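Local coordinates for protein amine Dehydrogenase (Pseudomonas putida, PDB 1JMX) that probably serves as the beta-propeller subunit of a quinohemoprotein amine dehydrogenase that oxidatively deaminates primary amines and passes the electrons to heme c, at residues 189-199 and 211-219. Sequence-based numbering, arbitrary orientation.
Sequences RKGYSAPDVLY and SMLYTIARF
The Y192 ring is packed between two arginines: over one face lies R218 CG, a CH-pi contact with CG 3.9 Å from the ring centroid, and over the opposite face R189 CZ. R189 reaches there with its chain extended from CG to NE. I216 CD1 packs on Y192 CB and against S193 O, 3.1 Å away, a buried carbonyl oxygen without a hydrogen-bond partner. S193 grips A217 twice, S193 N donating to A217 O in the carbonyl plane, and A217 N donating to S193 OG at 3.0 Å. A chi1 of 66° tucks OG back against its own backbone, and OG donates to A194 O from above that carbonyl's plane. Within the type II turn R189–Y192, G191 O accepts from F219 N; Y192 CA lies over one face of the F219 ring, whose CZ is 3.6 Å from S193 CA. D196 and T215 form an antiparallel hydrogen-bonded pair (D196 N to T215 O, 2.9 Å; T215 N to D196 O, 3.2 Å). Strand 209–218 edges a three-stranded antiparallel sheet, beside 230–239; 189–199 runs along its other side, probably replacing the propeller blade's fourth strand. At the far end M212 CA stands 3.9 Å from the Y199 ring centroid, 5° off its normal, while M212 SD makes an oblique Met-aromatic contact. Farther out, E249 salt-bridges R189 NH1 and accepts from Y214 OH; D230 pairs with R218. D196 OD2 bridges to R140 of a neighbouring subunit, and Y199 OH bonds to H203.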
loop_
_atom_site.group_PDB
_atom_site.type_symbol
_atom_site.label_atom_id
_atom_site.label_comp_id
_atom_site.label_asym_id
_atom_site.label_seq_id
_atom_site.Cartn_x
_atom_site.Cartn_y
_atom_site.Cartn_z
ATOM N N ARG B 189 15.061 -21.174 20.619
ATOM C CA ARG B 189 14.410 -21.229 21.912
ATOM C C ARG B 189 13.117 -22.046 21.795
ATOM O O ARG B 189 12.143 -21.590 21.187
ATOM C CB ARG B 189 14.098 -19.796 22.329
ATOM C CG ARG B 189 13.656 -19.612 23.744
ATOM C CD ARG B 189 13.262 -18.178 23.915
ATOM N NE ARG B 189 12.891 -17.865 25.285
ATOM C CZ ARG B 189 12.404 -16.690 25.662
ATOM N NH1 ARG B 189 12.233 -15.721 24.769
ATOM N NH2 ARG B 189 12.078 -16.484 26.929
ATOM N N LYS B 190 13.101 -23.245 22.382
ATOM C CA LYS B 190 11.914 -24.099 22.296
ATOM C C LYS B 190 10.687 -23.532 23.012
ATOM O O LYS B 190 10.797 -22.942 24.083
ATOM C CB LYS B 190 12.204 -25.523 22.780
ATOM C CG LYS B 190 11.246 -26.543 22.160
ATOM C CD LYS B 190 11.346 -26.513 20.613
ATOM C CE LYS B 190 10.091 -27.068 19.913
ATOM N NZ LYS B 190 8.909 -26.128 19.955
ATOM N N GLY B 191 9.522 -23.704 22.395
ATOM C CA GLY B 191 8.289 -23.197 22.969
ATOM C C GLY B 191 8.022 -21.767 22.548
ATOM O O GLY B 191 6.985 -21.195 22.874
ATOM N N TYR B 192 8.978 -21.182 21.836
ATOM C CA TYR B 192 8.854 -19.813 21.357
ATOM C C TYR B 192 9.180 -19.753 19.877
ATOM O O TYR B 192 9.811 -20.656 19.323
ATOM C CB TYR B 192 9.832 -18.895 22.079
ATOM C CG TYR B 192 9.532 -18.648 23.526
ATOM C CD1 TYR B 192 9.812 -19.616 24.495
ATOM C CD2 TYR B 192 9.015 -17.424 23.943
ATOM C CE1 TYR B 192 9.586 -19.361 25.851
ATOM C CE2 TYR B 192 8.789 -17.159 25.284
ATOM C CZ TYR B 192 9.078 -18.128 26.234
ATOM O OH TYR B 192 8.882 -17.850 27.568
ATOM N N SER B 193 8.736 -18.683 19.234
ATOM C CA SER B 193 9.035 -18.486 17.829
ATOM C C SER B 193 10.312 -17.653 17.821
ATOM O O SER B 193 10.898 -17.384 18.874
ATOM C CB SER B 193 7.908 -17.709 17.146
ATOM O OG SER B 193 7.822 -16.394 17.660
ATOM N N ALA B 194 10.763 -17.280 16.630
ATOM C CA ALA B 194 11.934 -16.440 16.506
ATOM C C ALA B 194 11.419 -15.031 16.815
ATOM O O ALA B 194 10.254 -14.726 16.554
ATOM C CB ALA B 194 12.475 -16.510 15.081
ATOM N N PRO B 195 12.249 -14.180 17.444
ATOM C CA PRO B 195 11.801 -12.816 17.756
ATOM C C PRO B 195 11.704 -11.927 16.510
ATOM O O PRO B 195 12.246 -12.255 15.451
ATOM C CB PRO B 195 12.890 -12.311 18.704
ATOM C CG PRO B 195 14.112 -13.046 18.242
ATOM C CD PRO B 195 13.595 -14.437 17.994
ATOM N N ASP B 196 10.970 -10.827 16.634
ATOM C CA ASP B 196 10.820 -9.872 15.545
ATOM C C ASP B 196 11.377 -8.551 16.066
ATOM O O ASP B 196 11.029 -8.102 17.161
ATOM C CB ASP B 196 9.351 -9.725 15.122
ATOM C CG ASP B 196 9.185 -8.836 13.898
ATOM O OD1 ASP B 196 9.653 -9.220 12.815
ATOM O OD2 ASP B 196 8.599 -7.745 14.015
ATOM N N VAL B 197 12.309 -7.972 15.320
ATOM C CA VAL B 197 12.915 -6.720 15.738
ATOM C C VAL B 197 12.877 -5.683 14.624
ATOM O O VAL B 197 13.322 -5.927 13.500
ATOM C CB VAL B 197 14.390 -6.898 16.193
ATOM C CG1 VAL B 197 14.853 -5.672 16.953
ATOM C CG2 VAL B 197 14.560 -8.142 17.033
ATOM N N LEU B 198 12.324 -4.527 14.963
ATOM C CA LEU B 198 12.205 -3.391 14.063
ATOM C C LEU B 198 12.643 -2.212 14.940
ATOM O O LEU B 198 11.912 -1.779 15.830
ATOM C CB LEU B 198 10.744 -3.249 13.600
ATOM C CG LEU B 198 10.350 -2.161 12.591
ATOM C CD1 LEU B 198 10.159 -0.804 13.281
ATOM C CD2 LEU B 198 11.399 -2.089 11.477
ATOM N N TYR B 199 13.855 -1.722 14.710
ATOM C CA TYR B 199 14.386 -0.631 15.514
ATOM C C TYR B 199 15.329 0.266 14.725
ATOM O O TYR B 199 16.339 -0.193 14.197
ATOM C CB TYR B 199 15.113 -1.208 16.729
ATOM C CG TYR B 199 14.756 -0.543 18.031
ATOM C CD1 TYR B 199 13.560 -0.846 18.686
ATOM C CD2 TYR B 199 15.610 0.390 18.614
ATOM C CE1 TYR B 199 13.228 -0.237 19.878
ATOM C CE2 TYR B 199 15.282 1.005 19.817
ATOM C CZ TYR B 199 14.090 0.684 20.439
ATOM O OH TYR B 199 13.766 1.283 21.626
ATOM N N SER B 211 20.164 -1.004 23.455
ATOM C CA SER B 211 18.915 -1.689 23.730
ATOM C C SER B 211 17.909 -1.576 22.602
ATOM O O SER B 211 17.886 -0.588 21.866
ATOM C CB SER B 211 18.301 -1.151 25.022
ATOM O OG SER B 211 17.901 0.198 24.870
ATOM N N MET B 212 17.087 -2.612 22.470
ATOM C CA MET B 212 16.048 -2.665 21.455
ATOM C C MET B 212 14.898 -3.492 21.994
ATOM O O MET B 212 15.109 -4.368 22.827
ATOM C CB MET B 212 16.561 -3.335 20.178
ATOM C CG MET B 212 17.709 -2.627 19.496
ATOM S SD MET B 212 18.010 -3.274 17.859
ATOM C CE MET B 212 18.648 -4.889 18.240
ATOM N N LEU B 213 13.676 -3.177 21.567
ATOM C CA LEU B 213 12.511 -3.958 21.965
ATOM C C LEU B 213 12.316 -5.012 20.876
ATOM O O LEU B 213 12.812 -4.869 19.748
ATOM C CB LEU B 213 11.243 -3.104 22.036
ATOM C CG LEU B 213 11.068 -1.950 23.022
ATOM C CD1 LEU B 213 9.662 -1.417 22.862
ATOM C CD2 LEU B 213 11.308 -2.400 24.447
ATOM N N TYR B 214 11.626 -6.083 21.230
ATOM C CA TYR B 214 11.321 -7.143 20.290
ATOM C C TYR B 214 10.020 -7.794 20.725
ATOM O O TYR B 214 9.539 -7.537 21.828
ATOM C CB TYR B 214 12.458 -8.180 20.222
ATOM C CG TYR B 214 12.708 -8.980 21.484
ATOM C CD1 TYR B 214 11.994 -10.150 21.748
ATOM C CD2 TYR B 214 13.693 -8.588 22.399
ATOM C CE1 TYR B 214 12.255 -10.913 22.888
ATOM C CE2 TYR B 214 13.959 -9.345 23.549
ATOM C CZ TYR B 214 13.234 -10.504 23.780
ATOM O OH TYR B 214 13.490 -11.247 24.896
ATOM N N THR B 215 9.402 -8.550 19.825
ATOM C CA THR B 215 8.178 -9.268 20.148
ATOM C C THR B 215 8.491 -10.721 19.867
ATOM O O THR B 215 9.371 -11.025 19.059
ATOM C CB THR B 215 6.956 -8.830 19.293
ATOM O OG1 THR B 215 7.206 -9.090 17.908
ATOM C CG2 THR B 215 6.645 -7.355 19.491
ATOM N N ILE B 216 7.814 -11.622 20.563
ATOM C CA ILE B 216 8.043 -13.044 20.357
ATOM C C ILE B 216 6.773 -13.805 20.694
ATOM O O ILE B 216 6.001 -13.380 21.551
ATOM C CB ILE B 216 9.240 -13.563 21.209
ATOM C CG1 ILE B 216 9.677 -14.943 20.712
ATOM C CG2 ILE B 216 8.880 -13.588 22.698
ATOM C CD1 ILE B 216 10.899 -15.495 21.390
ATOM N N ALA B 217 6.530 -14.889 19.968
ATOM C CA ALA B 217 5.347 -15.715 20.188
ATOM C C ALA B 217 5.684 -16.904 21.073
ATOM O O ALA B 217 6.633 -17.635 20.802
ATOM C CB ALA B 217 4.792 -16.201 18.855
ATOM N N ARG B 218 4.941 -17.075 22.161
ATOM C CA ARG B 218 5.191 -18.204 23.033
ATOM C C ARG B 218 4.101 -19.214 22.749
ATOM O O ARG B 218 2.937 -18.991 23.074
ATOM C CB ARG B 218 5.157 -17.817 24.506
ATOM C CG ARG B 218 5.522 -19.000 25.387
ATOM C CD ARG B 218 4.795 -19.005 26.720
ATOM N NE ARG B 218 5.168 -17.875 27.563
ATOM C CZ ARG B 218 4.309 -16.960 28.015
ATOM N NH1 ARG B 218 3.009 -17.044 27.707
ATOM N NH2 ARG B 218 4.756 -15.938 28.748
ATOM N N PHE B 219 4.488 -20.314 22.116
ATOM C CA PHE B 219 3.561 -21.382 21.757
ATOM C C PHE B 219 2.830 -22.015 22.956
ATOM O O PHE B 219 1.674 -22.476 22.756
ATOM C CB PHE B 219 4.313 -22.467 20.995
ATOM C CG PHE B 219 5.116 -21.954 19.835
ATOM C CD1 PHE B 219 6.383 -22.476 19.571
ATOM C CD2 PHE B 219 4.593 -20.990 18.978
ATOM C CE1 PHE B 219 7.113 -22.049 18.465
ATOM C CE2 PHE B 219 5.318 -20.554 17.864
ATOM C CZ PHE B 219 6.578 -21.086 17.609
HETATM O O HOH W 1 8.379 -6.006 17.188
HETATM O O HOH W 2 11.010 -4.441 17.576
HETATM O O HOH W 3 15.191 -0.279 23.852
#